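Local coordinates for acylphosphatase (Coxiella burnetii, PDB 3TRG), which catalyses the hydrolysis of acyl phosphates to a carboxylate and phosphate, at residues S30-W43 and V55-W69. Residues are numbered along the deposited sequence; the frame is centred on the assembly and turned at random. Where two conformers were deposited one is given.
Sequences SVRKKAEELQLTGW and VACGERDSIMILTEW
K34 reaches W69 through a chain that leaves with CG anti to the backbone N (chi1 177°) and then bends at chi2 and chi3, folding its end over one face of the indole. K34 CE sits 3.7 Å from the centroid of the five-membered ring of W69, 7° off its normal, a CH-pi contact. K34 NZ, 4.4 Å from that centroid and also over the face, makes a cation-pi pair. At the ring's other end S30 OG meets W69 CH2 edge-on, in the ring plane; its hydrogen bond goes to F27 O. Between the helices, L66 CD1 packs on K34 CG at 3.7 Å while L66 CD2 touches L40 CD1 at 3.8 Å. L40 CD2 lies between C57 O, at 3.4 Å, and S62 CB, so L40 joins strand to helix. S62 OG donates to L38 O over 2.8 Å, in the carbonyl plane and on a lone pair, just where a Schellman motif with Q39 at C-prime ends helix 30-37. Beyond L40, strands 41-43 and 55-57 run antiparallel: T41 N to C57 O (2.8 Å) and C57 N to T41 O frame one hydrogen-bonded pair, W43 and V55 the next. On the sheet face away from the helices, V55 lies over one face of the W43 indole, its CB making a CH-pi contact 4.0 Å from the centroid of the five-membered ring, and C57 is disulfide-bonded to C13 of the adjoining strand. Helices 30-37 and 60-69, 150° between their directions, pack on one face of a mixed sheet, as in the ferredoxin-like alpha/beta sandwich of acylphosphatases. Chemically, the helix interface is mainly apolar; the S62 hydroxyl bound to the L38 carbonyl is the one direct hydrogen bond between the helical parts, whereas the indole face would probably help stabilise the K34 ammonium.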
ATOM      1  N   SER A  30       7.770  -2.804  -5.570  1.00  7.45           N
ATOM      2  CA  SER A  30       6.869  -3.959  -5.572  1.00  8.36           C
ATOM      3  C   SER A  30       5.464  -3.568  -5.123  1.00  9.65           C
ATOM      4  O   SER A  30       4.469  -4.095  -5.627  1.00 10.06           O
ATOM      5  CB  SER A  30       7.423  -5.100  -4.705  1.00 11.65           C
ATOM      6  OG  SER A  30       7.194  -4.886  -3.323  1.00 14.36           O
ATOM      7  N   VAL A  31       5.390  -2.639  -4.174  1.00  8.44           N
ATOM      8  CA  VAL A  31       4.105  -2.125  -3.706  1.00  7.62           C
ATOM      9  C   VAL A  31       3.420  -1.339  -4.828  1.00  7.11           C
ATOM     10  O   VAL A  31       2.228  -1.528  -5.087  1.00  8.56           O
ATOM     11  CB  VAL A  31       4.269  -1.235  -2.455  1.00  8.20           C
ATOM     12  CG1 VAL A  31       2.963  -0.528  -2.123  1.00  8.48           C
ATOM     13  CG2 VAL A  31       4.747  -2.072  -1.265  1.00 10.47           C
ATOM     14  N   ARG A  32       4.174  -0.476  -5.506  1.00  7.84           N
ATOM     15  CA  ARG A  32       3.605   0.296  -6.615  1.00  7.80           C
ATOM     16  C   ARG A  32       3.057  -0.626  -7.700  1.00  9.52           C
ATOM     17  O   ARG A  32       1.951  -0.419  -8.205  1.00  8.59           O
ATOM     18  CB  ARG A  32       4.627   1.266  -7.216  1.00  6.33           C
ATOM     19  CG  ARG A  32       4.114   2.001  -8.458  1.00  9.04           C
ATOM     20  CD  ARG A  32       5.234   2.751  -9.184  1.00  7.99           C
ATOM     21  NE  ARG A  32       6.279   1.825  -9.616  1.00 13.01           N
ATOM     22  CZ  ARG A  32       7.545   2.167  -9.837  1.00 13.71           C
ATOM     23  NH1 ARG A  32       7.936   3.427  -9.673  1.00 13.93           N
ATOM     24  NH2 ARG A  32       8.423   1.245 -10.217  1.00 14.44           N
ATOM     25  N   LYS A  33       3.829  -1.648  -8.057  1.00  8.56           N
ATOM     26  CA  LYS A  33       3.405  -2.583  -9.097  1.00  9.36           C
ATOM     27  C   LYS A  33       2.159  -3.356  -8.678  1.00  9.60           C
ATOM     28  O   LYS A  33       1.216  -3.502  -9.459  1.00 10.21           O
ATOM     29  CB  LYS A  33       4.535  -3.553  -9.450  1.00  7.63           C
ATOM     30  CG  LYS A  33       4.207  -4.504 -10.603  1.00 10.88           C
ATOM     31  CD  LYS A  33       5.448  -5.282 -11.025  1.00 12.57           C
ATOM     32  CE  LYS A  33       5.172  -6.198 -12.215  1.00 14.01           C
ATOM     33  NZ  LYS A  33       4.357  -7.387 -11.843  1.00 16.30           N
ATOM     34  N   LYS A  34       2.157  -3.850  -7.444  1.00  9.03           N
ATOM     35  CA  LYS A  34       1.005  -4.578  -6.931  1.00 10.30           C
ATOM     36  C   LYS A  34      -0.224  -3.673  -6.896  1.00 10.40           C
ATOM     37  O   LYS A  34      -1.309  -4.068  -7.317  1.00  8.51           O
ATOM     38  CB  LYS A  34       1.302  -5.149  -5.544  1.00  9.98           C
ATOM     39  CG  LYS A  34       0.126  -5.880  -4.899  1.00 12.15           C
ATOM     40  CD  LYS A  34      -0.387  -7.018  -5.762  1.00 17.59           C
ATOM     41  CE  LYS A  34       0.607  -8.160  -5.830  1.00 20.83           C
ATOM     42  NZ  LYS A  34      -0.018  -9.370  -6.452  1.00 24.02           N
ATOM     43  N   ALA A  35      -0.042  -2.451  -6.402  1.00  9.47           N
ATOM     44  CA  ALA A  35      -1.135  -1.488  -6.333  1.00  8.73           C
ATOM     45  C   ALA A  35      -1.713  -1.199  -7.716  1.00  9.48           C
ATOM     46  O   ALA A  35      -2.932  -1.180  -7.895  1.00 10.10           O
ATOM     47  CB  ALA A  35      -0.675  -0.206  -5.663  1.00 11.02           C
ATOM     48  N   GLU A  36      -0.844  -0.968  -8.694  1.00  9.08           N
ATOM     49  CA  GLU A  36      -1.306  -0.706 -10.054  1.00 10.85           C
ATOM     50  C   GLU A  36      -2.102  -1.885 -10.608  1.00 10.72           C
ATOM     51  O   GLU A  36      -3.137  -1.698 -11.245  1.00 12.37           O
ATOM     52  CB  GLU A  36      -0.129  -0.340 -10.963  1.00 10.96           C
ATOM     53  CG  GLU A  36       0.481   0.995 -10.583  1.00 11.51           C
ATOM     54  CD  GLU A  36       1.600   1.424 -11.503  1.00 15.24           C
ATOM     55  OE1 GLU A  36       2.200   0.558 -12.177  1.00 15.37           O
ATOM     56  OE2 GLU A  36       1.878   2.641 -11.545  1.00 15.75           O
ATOM     57  N   GLU A  37      -1.629  -3.098 -10.346  1.00 10.78           N
ATOM     58  CA  GLU A  37      -2.337  -4.295 -10.790  1.00 11.69           C
ATOM     59  C   GLU A  37      -3.719  -4.393 -10.154  1.00 13.92           C
ATOM     60  O   GLU A  37      -4.648  -4.948 -10.745  1.00 18.80           O
ATOM     61  CB  GLU A  37      -1.498  -5.546 -10.515  1.00 14.26           C
ATOM     62  CG  GLU A  37      -0.287  -5.619 -11.434  1.00 18.64           C
ATOM     63  CD  GLU A  37       0.777  -6.593 -10.977  1.00 23.81           C
ATOM     64  OE1 GLU A  37       0.665  -7.145  -9.861  1.00 22.76           O
ATOM     65  OE2 GLU A  37       1.741  -6.798 -11.744  1.00 25.31           O
ATOM     66  N   LEU A  38      -3.853  -3.830  -8.959  1.00 10.17           N
ATOM     67  CA  LEU A  38      -5.135  -3.820  -8.261  1.00 10.44           C
ATOM     68  C   LEU A  38      -5.935  -2.534  -8.493  1.00 11.03           C
ATOM     69  O   LEU A  38      -6.962  -2.313  -7.852  1.00 10.39           O
ATOM     70  CB  LEU A  38      -4.913  -4.044  -6.762  1.00  9.17           C
ATOM     71  CG  LEU A  38      -4.312  -5.404  -6.401  1.00 10.96           C
ATOM     72  CD1 LEU A  38      -3.881  -5.407  -4.946  1.00 11.56           C
ATOM     73  CD2 LEU A  38      -5.321  -6.518  -6.668  1.00 14.41           C
ATOM     74  N   GLN A  39      -5.454  -1.687  -9.398  1.00 11.45           N
ATOM     75  CA  GLN A  39      -6.104  -0.415  -9.696  1.00  9.40           C
ATOM     76  C   GLN A  39      -6.263   0.474  -8.466  1.00  9.75           C
ATOM     77  O   GLN A  39      -7.334   1.053  -8.234  1.00 10.98           O
ATOM     78  CB  GLN A  39      -7.468  -0.639 -10.362  1.00 10.58           C
ATOM     79  CG  GLN A  39      -7.382  -1.398 -11.677  1.00 15.82           C
ATOM     80  CD  GLN A  39      -8.644  -1.268 -12.506  1.00 29.81           C
ATOM     81  OE1 GLN A  39      -9.145  -0.163 -12.729  1.00 33.10           O
ATOM     82  NE2 GLN A  39      -9.167  -2.397 -12.969  1.00 35.31           N
ATOM     83  N   LEU A  40      -5.188   0.572  -7.690  1.00  8.04           N
ATOM     84  CA  LEU A  40      -5.147   1.447  -6.527  1.00  7.75           C
ATOM     85  C   LEU A  40      -4.242   2.632  -6.820  1.00  8.70           C
ATOM     86  O   LEU A  40      -3.322   2.536  -7.641  1.00  9.54           O
ATOM     87  CB  LEU A  40      -4.613   0.684  -5.312  1.00  7.70           C
ATOM     88  CG  LEU A  40      -5.448  -0.508  -4.838  1.00  7.78           C
ATOM     89  CD1 LEU A  40      -4.699  -1.281  -3.764  1.00  8.47           C
ATOM     90  CD2 LEU A  40      -6.798  -0.034  -4.327  1.00 10.19           C
ATOM     91  N   THR A  41      -4.506   3.745  -6.142  1.00  7.51           N
ATOM     92  CA  THR A  41      -3.676   4.940  -6.243  1.00  8.83           C
ATOM     93  C   THR A  41      -3.110   5.285  -4.868  1.00 10.38           C
ATOM     94  O   THR A  41      -3.507   4.701  -3.861  1.00  9.05           O
ATOM     95  CB  THR A  41      -4.478   6.130  -6.780  1.00 10.63           C
ATOM     96  OG1 THR A  41      -5.577   6.397  -5.898  1.00 10.39           O
ATOM     97  CG2 THR A  41      -5.014   5.823  -8.174  1.00 12.20           C
ATOM     98  N   GLY A  42      -2.172   6.224  -4.825  1.00  7.38           N
ATOM     99  CA  GLY A  42      -1.532   6.569  -3.571  1.00  7.51           C
ATOM    100  C   GLY A  42      -0.024   6.636  -3.701  1.00  7.62           C
ATOM    101  O   GLY A  42       0.499   7.051  -4.737  1.00  7.97           O
ATOM    102  N   TRP A  43       0.680   6.239  -2.647  1.00  8.79           N
ATOM    103  CA  TRP A  43       2.136   6.352  -2.635  1.00  7.35           C
ATOM    104  C   TRP A  43       2.783   5.391  -1.644  1.00  8.64           C
ATOM    105  O   TRP A  43       2.127   4.879  -0.730  1.00  7.61           O
ATOM    106  CB  TRP A  43       2.563   7.794  -2.320  1.00  7.13           C
ATOM    107  CG  TRP A  43       2.006   8.337  -1.026  1.00  7.37           C
ATOM    108  CD1 TRP A  43       0.888   9.111  -0.875  1.00  8.58           C
ATOM    109  CD2 TRP A  43       2.544   8.148   0.292  1.00  6.32           C
ATOM    110  NE1 TRP A  43       0.701   9.414   0.457  1.00  8.46           N
ATOM    111  CE2 TRP A  43       1.701   8.836   1.192  1.00  8.90           C
ATOM    112  CE3 TRP A  43       3.655   7.468   0.796  1.00  6.91           C
ATOM    113  CZ2 TRP A  43       1.936   8.859   2.568  1.00  9.10           C
ATOM    114  CZ3 TRP A  43       3.889   7.494   2.164  1.00  8.68           C
ATOM    115  CH2 TRP A  43       3.033   8.185   3.033  1.00 10.21           C
ATOM    116  N   VAL A  55       0.138   4.896   1.449  1.00  5.64           N
ATOM    117  CA  VAL A  55      -1.284   5.187   1.389  1.00  5.67           C
ATOM    118  C   VAL A  55      -1.815   4.543   0.114  1.00  6.25           C
ATOM    119  O   VAL A  55      -1.200   4.650  -0.954  1.00  7.92           O
ATOM    120  CB  VAL A  55      -1.550   6.703   1.355  1.00  5.82           C
ATOM    121  CG1 VAL A  55      -2.995   6.988   0.945  1.00  7.57           C
ATOM    122  CG2 VAL A  55      -1.240   7.328   2.721  1.00  6.87           C
ATOM    123  N   ALA A  56      -2.939   3.845   0.229  1.00  7.02           N
ATOM    124  CA  ALA A  56      -3.545   3.194  -0.925  1.00  8.12           C
ATOM    125  C   ALA A  56      -5.025   3.539  -0.973  1.00  7.78           C
ATOM    126  O   ALA A  56      -5.719   3.446   0.042  1.00  7.62           O
ATOM    127  CB  ALA A  56      -3.350   1.693  -0.852  1.00  7.49           C
ATOM    128  N   CYS A  57      -5.496   3.944  -2.151  1.00  5.74           N
ATOM    129  CA  CYS A  57      -6.883   4.344  -2.347  1.00  6.54           C
ATOM    130  C   CYS A  57      -7.470   3.594  -3.529  1.00  8.79           C
ATOM    131  O   CYS A  57      -6.802   3.401  -4.550  1.00  8.03           O
ATOM    132  CB  CYS A  57      -6.977   5.844  -2.641  1.00  5.76           C
ATOM    133  SG  CYS A  57      -6.323   6.930  -1.359  1.00  7.18           S
ATOM    134  N   GLY A  58      -8.727   3.191  -3.390  1.00  6.76           N
ATOM    135  CA  GLY A  58      -9.446   2.553  -4.473  1.00  7.74           C
ATOM    136  C   GLY A  58     -10.540   1.663  -3.919  1.00 10.15           C
ATOM    137  O   GLY A  58     -11.001   1.857  -2.794  1.00  9.00           O
ATOM    138  N   GLU A  59     -10.957   0.683  -4.708  1.00  9.52           N
ATOM    139  CA  GLU A  59     -12.022  -0.215  -4.283  1.00  9.82           C
ATOM    140  C   GLU A  59     -11.579  -1.080  -3.106  1.00  8.35           C
ATOM    141  O   GLU A  59     -10.408  -1.441  -2.996  1.00  8.84           O
ATOM    142  CB  GLU A  59     -12.507  -1.046  -5.469  1.00  9.93           C
ATOM    143  CG  GLU A  59     -13.171  -0.162  -6.515  1.00 13.04           C
ATOM    144  CD  GLU A  59     -13.867  -0.933  -7.611  1.00 19.83           C
ATOM    145  OE1 GLU A  59     -13.566  -2.130  -7.791  1.00 19.20           O
ATOM    146  OE2 GLU A  59     -14.727  -0.332  -8.291  1.00 21.36           O
ATOM    147  N   ARG A  60     -12.514  -1.397  -2.214  1.00  9.39           N
ATOM    148  CA  ARG A  60     -12.171  -2.076  -0.963  1.00  7.17           C
ATOM    149  C   ARG A  60     -11.665  -3.508  -1.148  1.00  8.47           C
ATOM    150  O   ARG A  60     -10.777  -3.948  -0.417  1.00  8.77           O
ATOM    151  CB  ARG A  60     -13.351  -2.027   0.011  1.00  6.95           C
ATOM    152  CG  ARG A  60     -13.675  -0.606   0.466  1.00  7.29           C
ATOM    153  CD  ARG A  60     -14.962  -0.559   1.278  1.00  7.62           C
ATOM    154  NE  ARG A  60     -15.322   0.800   1.676  1.00  9.07           N
ATOM    155  CZ  ARG A  60     -16.010   1.642   0.909  1.00  9.82           C
ATOM    156  NH1 ARG A  60     -16.398   1.265  -0.303  1.00 12.00           N
ATOM    157  NH2 ARG A  60     -16.305   2.862   1.346  1.00 10.35           N
ATOM    158  N   ASP A  61     -12.216  -4.235  -2.115  1.00  8.75           N
ATOM    159  CA  ASP A  61     -11.707  -5.571  -2.389  1.00 10.05           C
ATOM    160  C   ASP A  61     -10.219  -5.504  -2.729  1.00  9.47           C
ATOM    161  O   ASP A  61      -9.430  -6.296  -2.220  1.00 11.37           O
ATOM    162  CB  ASP A  61     -12.472  -6.238  -3.532  1.00 12.19           C
ATOM    163  CG  ASP A  61     -13.844  -6.742  -3.115  1.00 16.01           C
ATOM    164  OD1 ASP A  61     -14.281  -6.465  -1.981  1.00 13.12           O
ATOM    165  OD2 ASP A  61     -14.487  -7.420  -3.944  1.00 16.47           O
ATOM    166  N   SER A  62      -9.846  -4.557  -3.591  1.00  8.37           N
ATOM    167  CA  SER A  62      -8.441  -4.378  -3.964  1.00  9.41           C
ATOM    168  C   SER A  62      -7.592  -3.990  -2.758  1.00 11.31           C
ATOM    169  O   SER A  62      -6.501  -4.522  -2.556  1.00  8.27           O
ATOM    170  CB  SER A  62      -8.293  -3.330  -5.067  1.00 12.09           C
ATOM    171  OG  SER A  62      -8.785  -3.829  -6.298  1.00 15.28           O
ATOM    172  N   ILE A  63      -8.086  -3.048  -1.966  0.86  8.66           N
ATOM    173  CA  ILE A  63      -7.394  -2.645  -0.744  0.86  9.21           C
ATOM    174  C   ILE A  63      -7.108  -3.861   0.142  0.86 11.10           C
ATOM    175  O   ILE A  63      -5.985  -4.052   0.624  0.86  9.13           O
ATOM    176  CB  ILE A  63      -8.210  -1.580   0.025  0.86  9.31           C
ATOM    177  CG1 ILE A  63      -8.195  -0.254  -0.742  0.86 10.49           C
ATOM    178  CG2 ILE A  63      -7.679  -1.397   1.442  0.86 11.43           C
ATOM    179  CD1 ILE A  63      -9.028   0.828  -0.106  0.86 11.29           C
HETATM  180  N   MSE A  64      -8.116  -4.704   0.331  1.00 10.53           N
HETATM  181  CA  MSE A  64      -7.963  -5.850   1.222  1.00 10.88           C
HETATM  182  C   MSE A  64      -7.083  -6.961   0.658  1.00 13.08           C
HETATM  183  O   MSE A  64      -6.447  -7.692   1.408  1.00 15.69           O
HETATM  184  CB  MSE A  64      -9.329  -6.379   1.668  1.00 11.35           C
HETATM  185  CG  MSE A  64     -10.098  -5.371   2.507  1.00 12.26           C
HETATM  186 SE   MSE A  64      -9.114  -4.891   4.141  1.00 18.89          SE
HETATM  187  CE  MSE A  64      -9.256  -6.608   5.041  1.00 19.70           C
ATOM    188  N   ILE A  65      -7.041  -7.080  -0.662  1.00 10.48           N
ATOM    189  CA  ILE A  65      -6.087  -7.977  -1.290  1.00  9.67           C
ATOM    190  C   ILE A  65      -4.667  -7.450  -1.057  1.00  8.65           C
ATOM    191  O   ILE A  65      -3.759  -8.213  -0.727  1.00 10.65           O
ATOM    192  CB  ILE A  65      -6.374  -8.126  -2.786  1.00  8.23           C
ATOM    193  CG1 ILE A  65      -7.695  -8.875  -2.985  1.00 13.72           C
ATOM    194  CG2 ILE A  65      -5.229  -8.858  -3.485  1.00 13.09           C
ATOM    195  CD1 ILE A  65      -8.155  -8.900  -4.413  1.00 16.83           C
ATOM    196  N   LEU A  66      -4.484  -6.140  -1.201  1.00  9.68           N
ATOM    197  CA  LEU A  66      -3.178  -5.534  -0.941  1.00  9.11           C
ATOM    198  C   LEU A  66      -2.698  -5.762   0.491  1.00  9.22           C
ATOM    199  O   LEU A  66      -1.552  -6.165   0.703  1.00 11.30           O
ATOM    200  CB  LEU A  66      -3.205  -4.033  -1.229  1.00  8.84           C
ATOM    201  CG  LEU A  66      -1.877  -3.310  -0.994  1.00 10.63           C
ATOM    202  CD1 LEU A  66      -0.851  -3.753  -2.024  1.00 11.59           C
ATOM    203  CD2 LEU A  66      -2.092  -1.806  -1.062  1.00 10.97           C
ATOM    204  N   THR A  67      -3.564  -5.499   1.469  1.00  9.44           N
ATOM    205  CA  THR A  67      -3.168  -5.647   2.870  1.00 10.46           C
ATOM    206  C   THR A  67      -2.769  -7.084   3.206  1.00 12.81           C
ATOM    207  O   THR A  67      -1.907  -7.302   4.052  1.00 14.15           O
ATOM    208  CB  THR A  67      -4.243  -5.148   3.874  1.00 11.02           C
ATOM    209  OG1 THR A  67      -5.455  -5.895   3.715  1.00 12.52           O
ATOM    210  CG2 THR A  67      -4.524  -3.664   3.683  1.00 13.58           C
ATOM    211  N   GLU A  68      -3.389  -8.062   2.551  1.00  9.49           N
ATOM    212  CA  GLU A  68      -3.008  -9.448   2.794  1.00 10.21           C
ATOM    213  C   GLU A  68      -1.659  -9.739   2.147  1.00 11.65           C
ATOM    214  O   GLU A  68      -0.807 -10.409   2.732  1.00 14.32           O
ATOM    215  CB  GLU A  68      -4.067 -10.432   2.292  1.00 14.17           C
ATOM    216  CG  GLU A  68      -3.639 -11.884   2.477  1.00 21.09           C
ATOM    217  CD  GLU A  68      -4.771 -12.876   2.295  1.00 29.44           C
ATOM    218  OE1 GLU A  68      -5.950 -12.463   2.340  1.00 30.04           O
ATOM    219  OE2 GLU A  68      -4.477 -14.078   2.115  1.00 34.19           O
ATOM    220  N   TRP A  69      -1.465  -9.212   0.941  1.00  9.15           N
ATOM    221  CA  TRP A  69      -0.224  -9.415   0.212  1.00  8.09           C
ATOM    222  C   TRP A  69       0.978  -8.786   0.921  1.00  9.00           C
ATOM    223  O   TRP A  69       2.106  -9.273   0.805  1.00 11.71           O
ATOM    224  CB  TRP A  69      -0.344  -8.864  -1.213  1.00  9.65           C
ATOM    225  CG  TRP A  69       0.950  -8.935  -1.957  1.00 11.08           C
ATOM    226  CD1 TRP A  69       1.451 -10.015  -2.628  1.00 11.33           C
ATOM    227  CD2 TRP A  69       1.926  -7.894  -2.083  1.00 11.66           C
ATOM    228  NE1 TRP A  69       2.676  -9.705  -3.171  1.00 11.34           N
ATOM    229  CE2 TRP A  69       2.987  -8.408  -2.851  1.00 11.92           C
ATOM    230  CE3 TRP A  69       2.000  -6.573  -1.626  1.00  9.75           C
ATOM    231  CZ2 TRP A  69       4.111  -7.650  -3.171  1.00 13.40           C
ATOM    232  CZ3 TRP A  69       3.120  -5.822  -1.943  1.00 12.04           C
ATOM    233  CH2 TRP A  69       4.160  -6.364  -2.707  1.00 13.86           C
TER
HETATM  234  O   HOH W   1      -9.742   0.090  -7.255  0.99 12.71           O
HETATM  235  O   HOH W   2      -8.172   5.646  -6.754  0.84 14.37           O